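Long-range contacts in uncharacterized protein (Bacteroides ovatus, PDB 3P02), which is of unknown function but combines an N-terminal β-rich region of the E-set clan with a BT_3044-like C-terminal β-sheet region: residues A[251-256]-A[263-268]; A[189-194]-A[213-218]; A[27-32]-A[111-116]; A[195-200]-A[272-277]. One frame throughout, in Å; residues are numbered along the deposited sequence. Where two conformers were deposited one is given.

Contact 1 of 4, residues A[251-256]-A[263-268]; sequences VSSEMD and KHTYIV
Y266 OH donates to E254 OE2 across the two strands, 2.7 Å away, approaching from the anti side of the oxygen and somewhat out of the carboxylate plane. E254 CG lies between its own backbone N and carbonyl carbon (chi1 71°); the chain then runs out extended and brings the carboxylate to the ring edge, nearly perpendicular to the ring. With a phenylalanine in place of Y266, E254 OE2 would probably be left without this mate and the carboxylate set free to turn. Further along the same face, H264 NE2 points in its ring plane at D256 OD1, a straight bond of 2.6 Å (175° at the hydrogen) to the anti lone pair. H264 ND1 bonds to D300, while T258 and K259 hold D256 OD2, so the imidazole is fixed from two sides by carboxylates that would tend to favour its protonated form. The tight part is the face carrying T265 and I267, both buried against 287-302. S253 OG and T265 OG1 share a hydrogen bond of 2.8 Å, and V251 CG2 runs beside I267 CG1 at 4.0 Å. Strand 251-255 is looser here: S252, S253, E254 and the selenomethionine M255 are exposed, M255 merely laying SE against K263 CB at 3.8 Å, while a water reaches S252 OG at 3.1 Å. Paired backbone bonds at S252/Y266 and E254/H264 alternate with the non-hydrogen-bonded pairs V251/I267, S253/T265 and M255/K263, the regular ladder of an antiparallel β-hairpin.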
# COMPACT_ATOMS: atom_id res chain seq x y z
N VAL A 251 -8.23 -7.17 20.11
CA VAL A 251 -9.06 -6.65 19.02
C VAL A 251 -10.43 -6.45 19.57
O VAL A 251 -10.99 -7.39 20.15
CB VAL A 251 -9.11 -7.55 17.76
CG1 VAL A 251 -10.03 -6.95 16.69
CG2 VAL A 251 -7.75 -7.80 17.16
N SER A 252 -11.03 -5.27 19.36
CA SER A 252 -12.40 -4.98 19.79
C SER A 252 -13.05 -4.03 18.82
O SER A 252 -12.36 -3.31 18.09
CB SER A 252 -12.44 -4.37 21.19
OG SER A 252 -11.61 -3.22 21.23
N SER A 253 -14.37 -4.05 18.78
CA SER A 253 -15.14 -3.17 17.91
C SER A 253 -16.35 -2.72 18.64
O SER A 253 -16.83 -3.43 19.53
CB SER A 253 -15.57 -3.88 16.63
OG SER A 253 -14.48 -4.14 15.76
N GLU A 254 -16.86 -1.56 18.27
CA GLU A 254 -18.12 -1.03 18.77
C GLU A 254 -18.71 -0.13 17.71
O GLU A 254 -17.97 0.50 16.94
CB GLU A 254 -17.95 -0.28 20.10
CG GLU A 254 -17.24 1.06 19.96
CD GLU A 254 -16.78 1.71 21.24
OE1 GLU A 254 -17.28 1.33 22.32
OE2 GLU A 254 -15.90 2.60 21.17
N MSE A 255 -20.02 -0.04 17.67
CA MSE A 255 -20.67 0.87 16.74
C MSE A 255 -20.67 2.27 17.35
O MSE A 255 -20.79 2.40 18.57
CB MSE A 255 -22.11 0.41 16.44
CG MSE A 255 -22.16 -1.01 15.87
SE MSE A 255 -21.07 -1.22 14.26
CE MSE A 255 -22.03 0.05 13.13
N ASP A 256 -20.55 3.30 16.52
CA ASP A 256 -20.61 4.68 17.01
C ASP A 256 -21.98 4.95 17.65
O ASP A 256 -23.00 4.42 17.20
CB ASP A 256 -20.34 5.65 15.87
CG ASP A 256 -20.02 7.06 16.33
OD1 ASP A 256 -18.87 7.29 16.73
OD2 ASP A 256 -20.90 7.93 16.24
N LYS A 263 -18.60 1.83 12.32
CA LYS A 263 -17.94 0.91 13.24
C LYS A 263 -16.57 1.43 13.64
O LYS A 263 -15.81 1.87 12.78
CB LYS A 263 -17.79 -0.47 12.55
CG LYS A 263 -17.12 -1.53 13.46
CD LYS A 263 -17.46 -2.95 13.00
CE LYS A 263 -16.65 -3.40 11.82
NZ LYS A 263 -16.91 -4.82 11.45
N HIS A 264 -16.25 1.38 14.93
CA HIS A 264 -14.91 1.67 15.42
C HIS A 264 -14.25 0.35 15.70
O HIS A 264 -14.83 -0.46 16.45
CB HIS A 264 -14.93 2.54 16.67
CG HIS A 264 -15.57 3.86 16.46
ND1 HIS A 264 -14.97 4.85 15.71
CD2 HIS A 264 -16.76 4.32 16.90
CE1 HIS A 264 -15.80 5.87 15.72
NE2 HIS A 264 -16.90 5.59 16.42
N THR A 265 -13.12 0.07 15.04
CA THR A 265 -12.37 -1.17 15.27
C THR A 265 -11.01 -0.81 15.85
O THR A 265 -10.27 -0.01 15.26
CB THR A 265 -12.25 -2.00 13.99
OG1 THR A 265 -13.56 -2.46 13.66
CG2 THR A 265 -11.31 -3.20 14.17
N TYR A 266 -10.68 -1.42 17.01
CA TYR A 266 -9.42 -1.13 17.70
C TYR A 266 -8.54 -2.35 17.76
O TYR A 266 -9.02 -3.45 18.05
CB TYR A 266 -9.71 -0.66 19.16
CG TYR A 266 -10.80 0.38 19.27
CD1 TYR A 266 -10.56 1.71 18.93
CD2 TYR A 266 -12.08 0.04 19.72
CE1 TYR A 266 -11.57 2.67 19.02
CE2 TYR A 266 -13.08 1.00 19.84
CZ TYR A 266 -12.82 2.31 19.50
OH TYR A 266 -13.82 3.24 19.61
N ILE A 267 -7.25 -2.16 17.44
CA ILE A 267 -6.25 -3.20 17.61
C ILE A 267 -5.18 -2.59 18.47
O ILE A 267 -4.66 -1.53 18.12
CB ILE A 267 -5.68 -3.79 16.30
CG1 ILE A 267 -6.82 -4.35 15.44
CG2 ILE A 267 -4.65 -4.92 16.61
CD1 ILE A 267 -6.39 -4.74 14.02
N VAL A 268 -4.87 -3.23 19.59
CA VAL A 268 -3.83 -2.69 20.47
C VAL A 268 -2.79 -3.78 20.65
O VAL A 268 -3.13 -4.88 21.06
CB VAL A 268 -4.38 -2.16 21.82
CG1 VAL A 268 -3.24 -1.59 22.67
CG2 VAL A 268 -5.46 -1.10 21.60
O HOH W 1 -8.59 -3.64 21.37

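Contact 2 of 4, residues A[189-194]-A[213-218]; sequences TDSIVF and FLQFTG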
# COMPACT_ATOMS: atom_id res chain seq x y z
N THR A 189 1.23 -11.64 4.67
CA THR A 189 0.12 -12.58 4.45
C THR A 189 -1.13 -11.99 5.10
O THR A 189 -1.14 -10.80 5.45
CB THR A 189 0.46 -13.98 5.05
OG1 THR A 189 0.50 -13.86 6.47
CG2 THR A 189 1.76 -14.58 4.52
N ASP A 190 -2.17 -12.81 5.33
CA ASP A 190 -3.34 -12.27 6.02
C ASP A 190 -3.06 -12.04 7.53
O ASP A 190 -3.80 -11.28 8.16
CB ASP A 190 -4.58 -13.17 5.83
CG ASP A 190 -4.45 -14.60 6.37
OD1 ASP A 190 -3.32 -15.04 6.64
OD2 ASP A 190 -5.47 -15.32 6.38
N SER A 191 -2.01 -12.68 8.11
CA SER A 191 -1.74 -12.57 9.55
C SER A 191 -0.34 -12.04 9.87
O SER A 191 -0.08 -11.69 11.03
CB SER A 191 -1.92 -13.93 10.24
OG SER A 191 -0.95 -14.88 9.86
N ILE A 192 0.56 -11.98 8.87
CA ILE A 192 1.94 -11.52 9.09
C ILE A 192 2.09 -10.15 8.42
O ILE A 192 1.67 -9.96 7.26
CB ILE A 192 3.00 -12.52 8.54
CG1 ILE A 192 2.87 -13.92 9.24
CG2 ILE A 192 4.46 -11.95 8.68
CD1 ILE A 192 3.72 -15.00 8.52
N VAL A 193 2.67 -9.21 9.17
CA VAL A 193 2.98 -7.87 8.70
C VAL A 193 4.44 -7.58 9.04
O VAL A 193 5.09 -8.36 9.71
CB VAL A 193 2.05 -6.79 9.36
CG1 VAL A 193 0.56 -7.02 9.04
CG2 VAL A 193 2.28 -6.70 10.87
N PHE A 194 4.93 -6.42 8.60
CA PHE A 194 6.22 -5.95 9.09
C PHE A 194 6.17 -4.45 9.20
O PHE A 194 5.40 -3.79 8.50
CB PHE A 194 7.40 -6.37 8.21
CG PHE A 194 7.39 -5.82 6.82
CD1 PHE A 194 7.94 -4.57 6.53
CD2 PHE A 194 6.85 -6.56 5.77
CE1 PHE A 194 7.97 -4.08 5.21
CE2 PHE A 194 6.84 -6.06 4.46
CZ PHE A 194 7.41 -4.83 4.19
N PHE A 213 9.17 -8.26 11.72
CA PHE A 213 7.94 -8.97 11.41
C PHE A 213 7.11 -9.21 12.65
O PHE A 213 7.66 -9.47 13.72
CB PHE A 213 8.26 -10.32 10.76
CG PHE A 213 8.95 -10.24 9.41
CD1 PHE A 213 10.34 -10.10 9.32
CD2 PHE A 213 8.21 -10.27 8.23
CE1 PHE A 213 10.97 -9.96 8.07
CE2 PHE A 213 8.84 -10.15 6.98
CZ PHE A 213 10.22 -10.01 6.91
N LEU A 214 5.79 -9.13 12.47
CA LEU A 214 4.79 -9.41 13.51
C LEU A 214 3.80 -10.39 12.98
O LEU A 214 3.29 -10.19 11.86
CB LEU A 214 4.02 -8.14 13.95
CG LEU A 214 4.87 -7.09 14.71
CD1 LEU A 214 4.13 -5.73 14.74
CD2 LEU A 214 5.21 -7.60 16.13
N GLN A 215 3.51 -11.42 13.76
CA GLN A 215 2.49 -12.39 13.38
C GLN A 215 1.37 -12.36 14.40
O GLN A 215 1.64 -12.47 15.60
CB GLN A 215 3.09 -13.80 13.27
CG GLN A 215 2.07 -14.88 12.88
CD GLN A 215 2.73 -16.23 12.77
OE1 GLN A 215 3.95 -16.35 12.64
NE2 GLN A 215 1.94 -17.29 12.81
N PHE A 216 0.14 -12.18 13.92
CA PHE A 216 -1.05 -12.16 14.77
C PHE A 216 -1.62 -13.57 14.81
O PHE A 216 -2.22 -14.01 13.83
CB PHE A 216 -2.08 -11.16 14.18
CG PHE A 216 -1.61 -9.74 14.24
CD1 PHE A 216 -0.74 -9.22 13.26
CD2 PHE A 216 -1.99 -8.91 15.29
CE1 PHE A 216 -0.29 -7.91 13.33
CE2 PHE A 216 -1.56 -7.57 15.33
CZ PHE A 216 -0.69 -7.08 14.35
N THR A 217 -1.42 -14.28 15.91
CA THR A 217 -1.93 -15.66 15.98
C THR A 217 -3.39 -15.67 16.42
O THR A 217 -3.89 -14.71 16.99
CB THR A 217 -1.10 -16.52 16.99
OG1 THR A 217 -1.58 -16.27 18.33
CG2 THR A 217 0.43 -16.29 16.87
N GLY A 218 -4.03 -16.82 16.26
CA GLY A 218 -5.39 -16.97 16.78
C GLY A 218 -5.43 -17.61 18.16
O GLY A 218 -6.51 -18.04 18.61
O HOH W 2 -1.04 -16.60 12.17
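S191 O takes one hydrogen bond, from F216 N, nearly straight at 2.9 Å (175° at the hydrogen), and is also approached by the CA-H of Q215 and by the edge of the F216 ring, with F216 CD1 3.4 Å from S191 O. A water ties S191 OG to Q215 NE2 and F216 O close by. The F216 ring edge also meets V193, whose CG1 lies anti to the carbonyl carbon (chi1 -61°); this leaves CG2 between N and C, where it reaches F216 CE1 at 3.8 Å and lies against L214 CB. V193 and L214 exchange two backbone hydrogen bonds as the hydrogen-bonded pair of the ladder. On the other face of the sheet F194 CB sits over the rim of the F213 ring, 4.0 Å from F213 CD2, while the two rings themselves meet obliquely. I192 CG2 comes to the F213 edge, 4.1 Å from F213 CD2. Where the strand begins, T189 OG1 accepts from the backbone N of both S191 and I192, an ST turn and ST motif that shape the bend before I192. F216 is further held by stacking on F157 and by an edge-to-face meeting with Y249, F213 stacks on W233, and K211 makes a cation-pi contact with F194. The pair thus lies within the large antiparallel sheet, 192-196 flanked on its far side by 182-187, and 211-220 by 228-234.

Contact 3 of 4, residues A[27-32]-A[111-116]; sequences VHVRYA and FSLDGL. With EDO (1,2-ethanediol), chain G.
Y31 spans from the end of one strand to the turn at D114 and G115. Its CB and CG stand back from that turn, and chi1 of -149°, well away from a staggered value, swings the ring out to it. CD1 faces the backbone of T189, while CE2 comes within 4.1 Å of L113 O. CZ lies 3.9 Å from D114 CA, and the hydroxyl at the tip accepts a hydrogen bond from G115 N, which sits 3.1 Å from Y31 OH near the ring plane. A water in the ring plane is the second partner of Y31 OH, at 2.7 Å. D114 and G115 are the central residues of a type II turn from L113 to L116, and the positive phi of G115 suits a glycine; D114 OD1 bonds to A35 N. Deeper in, the contact is apolar: V29 CG2 meets L113 CD1, and V27 CG1 lies 3.8 Å from F111 CE2, obliquely to the ring. Y37 and Y39 of strand 36-45 also pack here. Strand 25-30 runs parallel to 146-154 in the mixed sheet, whereas 104-112 belongs to the four-stranded antiparallel sheet with 36-45, so the side chains fill the space between two sheets, consistent with an E-set-like β-sandwich.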
# COMPACT_ATOMS: atom_id res chain seq x y z
N VAL A 27 -5.14 1.12 -5.79
CA VAL A 27 -6.05 -0.02 -5.95
C VAL A 27 -5.94 -0.82 -4.67
O VAL A 27 -4.89 -1.39 -4.38
CB VAL A 27 -5.68 -0.86 -7.21
CG1 VAL A 27 -6.55 -2.11 -7.30
CG2 VAL A 27 -5.84 -0.02 -8.49
N HIS A 28 -7.02 -0.86 -3.88
CA HIS A 28 -6.98 -1.50 -2.57
C HIS A 28 -7.24 -2.99 -2.69
O HIS A 28 -8.32 -3.40 -3.12
CB HIS A 28 -8.02 -0.84 -1.66
CG HIS A 28 -7.82 0.63 -1.51
ND1 HIS A 28 -8.89 1.49 -1.47
CD2 HIS A 28 -6.67 1.35 -1.43
CE1 HIS A 28 -8.37 2.70 -1.32
NE2 HIS A 28 -7.03 2.66 -1.31
N VAL A 29 -6.25 -3.80 -2.30
CA VAL A 29 -6.33 -5.26 -2.47
C VAL A 29 -6.21 -5.97 -1.12
O VAL A 29 -5.13 -5.95 -0.51
CB VAL A 29 -5.27 -5.79 -3.49
CG1 VAL A 29 -5.45 -7.31 -3.70
CG2 VAL A 29 -5.36 -5.04 -4.84
N ARG A 30 -7.27 -6.70 -0.72
CA ARG A 30 -7.19 -7.48 0.52
C ARG A 30 -6.34 -8.73 0.36
O ARG A 30 -6.57 -9.51 -0.56
CB ARG A 30 -8.57 -7.89 1.04
CG ARG A 30 -8.43 -8.62 2.39
CD ARG A 30 -9.73 -9.01 2.99
NE ARG A 30 -10.40 -7.90 3.68
CZ ARG A 30 -10.19 -7.54 4.94
NH1 ARG A 30 -9.19 -8.08 5.64
NH2 ARG A 30 -10.91 -6.57 5.48
N TYR A 31 -5.41 -8.93 1.30
CA TYR A 31 -4.65 -10.16 1.43
C TYR A 31 -5.44 -11.06 2.40
O TYR A 31 -5.41 -10.85 3.63
CB TYR A 31 -3.21 -9.93 1.94
CG TYR A 31 -2.21 -10.95 1.41
CD1 TYR A 31 -2.39 -12.31 1.62
CD2 TYR A 31 -1.07 -10.54 0.72
CE1 TYR A 31 -1.47 -13.25 1.12
CE2 TYR A 31 -0.16 -11.46 0.21
CZ TYR A 31 -0.35 -12.81 0.44
OH TYR A 31 0.56 -13.70 -0.08
N ALA A 32 -6.22 -11.99 1.84
CA ALA A 32 -6.97 -12.98 2.63
C ALA A 32 -6.23 -14.33 2.47
O ALA A 32 -5.00 -14.34 2.64
CB ALA A 32 -8.40 -13.03 2.14
N PHE A 111 -5.86 -8.46 -10.41
CA PHE A 111 -4.62 -8.49 -9.64
C PHE A 111 -4.54 -9.80 -8.85
O PHE A 111 -5.55 -10.21 -8.25
CB PHE A 111 -4.56 -7.31 -8.67
CG PHE A 111 -4.34 -6.00 -9.39
CD1 PHE A 111 -3.07 -5.63 -9.81
CD2 PHE A 111 -5.41 -5.16 -9.69
CE1 PHE A 111 -2.85 -4.41 -10.44
CE2 PHE A 111 -5.19 -3.94 -10.34
CZ PHE A 111 -3.91 -3.58 -10.73
N SER A 112 -3.35 -10.42 -8.84
CA SER A 112 -3.07 -11.66 -8.08
C SER A 112 -1.76 -11.41 -7.39
O SER A 112 -0.70 -11.57 -7.99
CB SER A 112 -3.02 -12.86 -9.03
OG SER A 112 -4.28 -13.07 -9.64
N LEU A 113 -1.82 -10.87 -6.15
CA LEU A 113 -0.62 -10.38 -5.48
C LEU A 113 0.01 -11.24 -4.40
O LEU A 113 0.87 -10.73 -3.67
CB LEU A 113 -0.95 -9.00 -4.88
CG LEU A 113 -1.68 -8.00 -5.85
CD1 LEU A 113 -1.89 -6.67 -5.17
CD2 LEU A 113 -0.87 -7.78 -7.16
N ASP A 114 -0.33 -12.53 -4.33
CA ASP A 114 0.31 -13.42 -3.35
C ASP A 114 1.81 -13.36 -3.49
O ASP A 114 2.34 -13.40 -4.61
CB ASP A 114 -0.19 -14.86 -3.51
CG ASP A 114 -1.67 -15.00 -3.23
OD1 ASP A 114 -2.46 -14.20 -3.79
OD2 ASP A 114 -2.05 -15.96 -2.56
N GLY A 115 2.49 -13.14 -2.38
CA GLY A 115 3.94 -13.07 -2.39
C GLY A 115 4.54 -11.74 -2.81
O GLY A 115 5.77 -11.61 -2.79
N LEU A 116 3.71 -10.73 -3.16
CA LEU A 116 4.23 -9.42 -3.56
C LEU A 116 5.01 -8.81 -2.42
O LEU A 116 4.54 -8.84 -1.28
CB LEU A 116 3.08 -8.48 -3.97
CG LEU A 116 3.52 -7.12 -4.55
CD1 LEU A 116 4.26 -7.27 -5.88
CD2 LEU A 116 2.31 -6.20 -4.72
C1 EDO G . 0.91 -14.32 -8.81
O1 EDO G . 2.18 -14.82 -9.27
C2 EDO G . 1.00 -13.88 -7.36
O2 EDO G . 1.90 -14.75 -6.68
O HOH W 3 -0.05 -16.30 0.09

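Contact 4 of 4, residues A[195-200]-A[272-277]; sequences FYAGQR and IDFDFV. With EDO (1,2-ethanediol), chain D.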
# COMPACT_ATOMS: atom_id res chain seq x y z
N PHE A 195 6.99 -3.91 10.08
CA PHE A 195 7.20 -2.49 10.17
C PHE A 195 8.71 -2.32 10.13
O PHE A 195 9.44 -3.33 10.16
CB PHE A 195 6.56 -1.87 11.43
CG PHE A 195 7.16 -2.30 12.75
CD1 PHE A 195 6.80 -3.51 13.35
CD2 PHE A 195 8.12 -1.51 13.37
CE1 PHE A 195 7.41 -3.94 14.54
CE2 PHE A 195 8.70 -1.92 14.60
CZ PHE A 195 8.33 -3.12 15.17
N TYR A 196 9.19 -1.08 10.12
CA TYR A 196 10.63 -0.87 10.14
C TYR A 196 11.10 -0.32 11.49
O TYR A 196 10.52 0.63 12.00
CB TYR A 196 11.06 0.14 9.05
CG TYR A 196 10.64 -0.24 7.65
CD1 TYR A 196 11.20 -1.35 7.00
CD2 TYR A 196 9.69 0.51 6.96
CE1 TYR A 196 10.80 -1.70 5.71
CE2 TYR A 196 9.32 0.19 5.65
CZ TYR A 196 9.88 -0.92 5.03
OH TYR A 196 9.48 -1.21 3.75
N ALA A 197 12.17 -0.89 12.02
CA ALA A 197 12.79 -0.37 13.22
C ALA A 197 13.57 0.93 12.92
O ALA A 197 13.85 1.24 11.74
CB ALA A 197 13.74 -1.42 13.80
N GLY A 198 13.96 1.66 13.98
CA GLY A 198 14.84 2.82 13.85
C GLY A 198 14.39 3.98 13.00
O GLY A 198 15.21 4.61 12.31
N GLN A 199 13.08 4.28 13.06
CA GLN A 199 12.42 5.40 12.37
C GLN A 199 12.40 5.24 10.85
O GLN A 199 11.99 6.17 10.14
CB GLN A 199 13.04 6.76 12.76
CG GLN A 199 12.58 7.22 14.11
CD GLN A 199 12.87 8.68 14.32
OE1 GLN A 199 14.00 9.13 14.17
NE2 GLN A 199 11.85 9.43 14.72
N ARG A 200 12.74 4.05 10.33
CA ARG A 200 12.70 3.84 8.89
C ARG A 200 11.24 3.84 8.40
O ARG A 200 10.29 3.53 9.13
CB ARG A 200 13.41 2.52 8.49
CG ARG A 200 14.91 2.67 8.14
CD ARG A 200 15.72 3.29 9.27
NE ARG A 200 17.14 3.28 8.96
CZ ARG A 200 18.10 3.49 9.85
NH1 ARG A 200 17.80 3.82 11.11
NH2 ARG A 200 19.38 3.43 9.50
N ILE A 272 5.97 -5.13 23.33
CA ILE A 272 7.08 -5.09 22.37
C ILE A 272 8.30 -4.62 23.16
O ILE A 272 8.22 -3.62 23.87
CB ILE A 272 6.79 -4.15 21.19
CG1 ILE A 272 5.53 -4.63 20.43
CG2 ILE A 272 8.02 -4.10 20.24
CD1 ILE A 272 5.01 -3.56 19.35
N ASP A 273 9.41 -5.33 23.04
CA ASP A 273 10.64 -4.95 23.73
C ASP A 273 11.79 -5.64 23.03
O ASP A 273 11.98 -6.85 23.21
CB ASP A 273 10.60 -5.30 25.23
CG ASP A 273 11.76 -4.77 26.06
OD1 ASP A 273 12.80 -4.39 25.46
OD2 ASP A 273 11.64 -4.75 27.29
N PHE A 274 12.53 -4.90 22.19
CA PHE A 274 13.65 -5.53 21.52
C PHE A 274 14.80 -4.60 21.30
O PHE A 274 14.62 -3.42 20.98
CB PHE A 274 13.24 -6.15 20.15
CG PHE A 274 12.72 -5.15 19.13
CD1 PHE A 274 13.61 -4.48 18.27
CD2 PHE A 274 11.38 -4.85 19.04
CE1 PHE A 274 13.14 -3.56 17.31
CE2 PHE A 274 10.91 -3.95 18.06
CZ PHE A 274 11.80 -3.30 17.22
N ASP A 275 16.01 -5.18 21.37
CA ASP A 275 17.22 -4.48 20.99
C ASP A 275 17.46 -4.68 19.50
O ASP A 275 17.12 -5.73 18.95
CB ASP A 275 18.45 -5.01 21.77
CG ASP A 275 18.50 -4.67 23.23
OD1 ASP A 275 17.79 -3.71 23.66
OD2 ASP A 275 19.32 -5.29 23.94
N PHE A 276 18.11 -3.70 18.87
CA PHE A 276 18.55 -3.80 17.48
C PHE A 276 19.66 -2.82 17.29
O PHE A 276 19.81 -1.89 18.09
CB PHE A 276 17.42 -3.58 16.47
CG PHE A 276 17.07 -2.13 16.31
CD1 PHE A 276 16.23 -1.49 17.23
CD2 PHE A 276 17.60 -1.38 15.25
CE1 PHE A 276 15.96 -0.13 17.10
CE2 PHE A 276 17.35 -0.01 15.15
CZ PHE A 276 16.52 0.60 16.06
N VAL A 277 20.41 -2.98 16.21
CA VAL A 277 21.52 -2.10 15.91
C VAL A 277 21.24 -1.32 14.63
O VAL A 277 20.79 -1.91 13.63
CB VAL A 277 22.81 -2.97 15.77
CG1 VAL A 277 24.00 -2.14 15.30
CG2 VAL A 277 23.14 -3.68 17.08
C1 EDO D . 17.55 6.69 13.58
O1 EDO D . 16.72 6.65 12.41
C2 EDO D . 16.70 6.96 14.82
O2 EDO D . 16.40 8.36 14.91
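The A197 methyl sits over the face of F276: CB stands 3.9 Å above the centroid of the ring and only 3° off its normal, a CH-pi contact. Against F274 the same methyl takes another position, lying near the ring plane at the edge, 4.2 Å from F274 CE1. F195 and F274 approach from opposite directions, and F274 CE2 arrives at the edge of the F195 ring, 4.0 Å from F195 CZ. In F276, CG is placed between backbone N and carbonyl carbon (chi1 77°), which turns the ring in toward A197 and the following G198, whose N lies 3.5 Å from F276 CZ. With an alanine in place of F276, the A197 methyl would probably lose the surface it rests on and a gap open beside G198. The strands 192-196 and 262-278 are not neighbours in the antiparallel sheet, three others lying between them in its order, consistent with a strongly curved sheet that brings these strands face to face; M291 packs against A197, F274 and F276. A type I' turn from A197 to R200 ends the first strand. A CB at G198 would probably be crowded by both F276 CE2 and R200 NH1, and the positive phi also favours glycine. R200 NH1 returns to G198 O over 3.0 Å, and its guanidinium forms salt bridges with D206 and D278 and a cation-pi contact with Y210. A bound 1,2-ethanediol, probably from the crystallisation liquor, sits beside the turn, its O2 donating to Q199 OE1 at 2.6 Å.

In the fold
Contact 3 comes first along the chain and is the one that lies in the N-terminal E-set-like region; the other three belong to the BT_3044-like region and to one antiparallel sheet. Contacts 2 and 4 share strand 192-196, their segments alternate in sequence, and they touch through L214 and F195, with centres about 17 Å apart. Contact 1 falls within the sequence span of contact 4 and shares strand 262-278 with it, yet their centres are about 27 Å apart, so this long strand serves both. I267 meets F216 between contacts 1 and 2. Contacts 2 and 3, about 15 Å between centres, touch where D190 and T189 pack on Y31 and A32, joining the two regions.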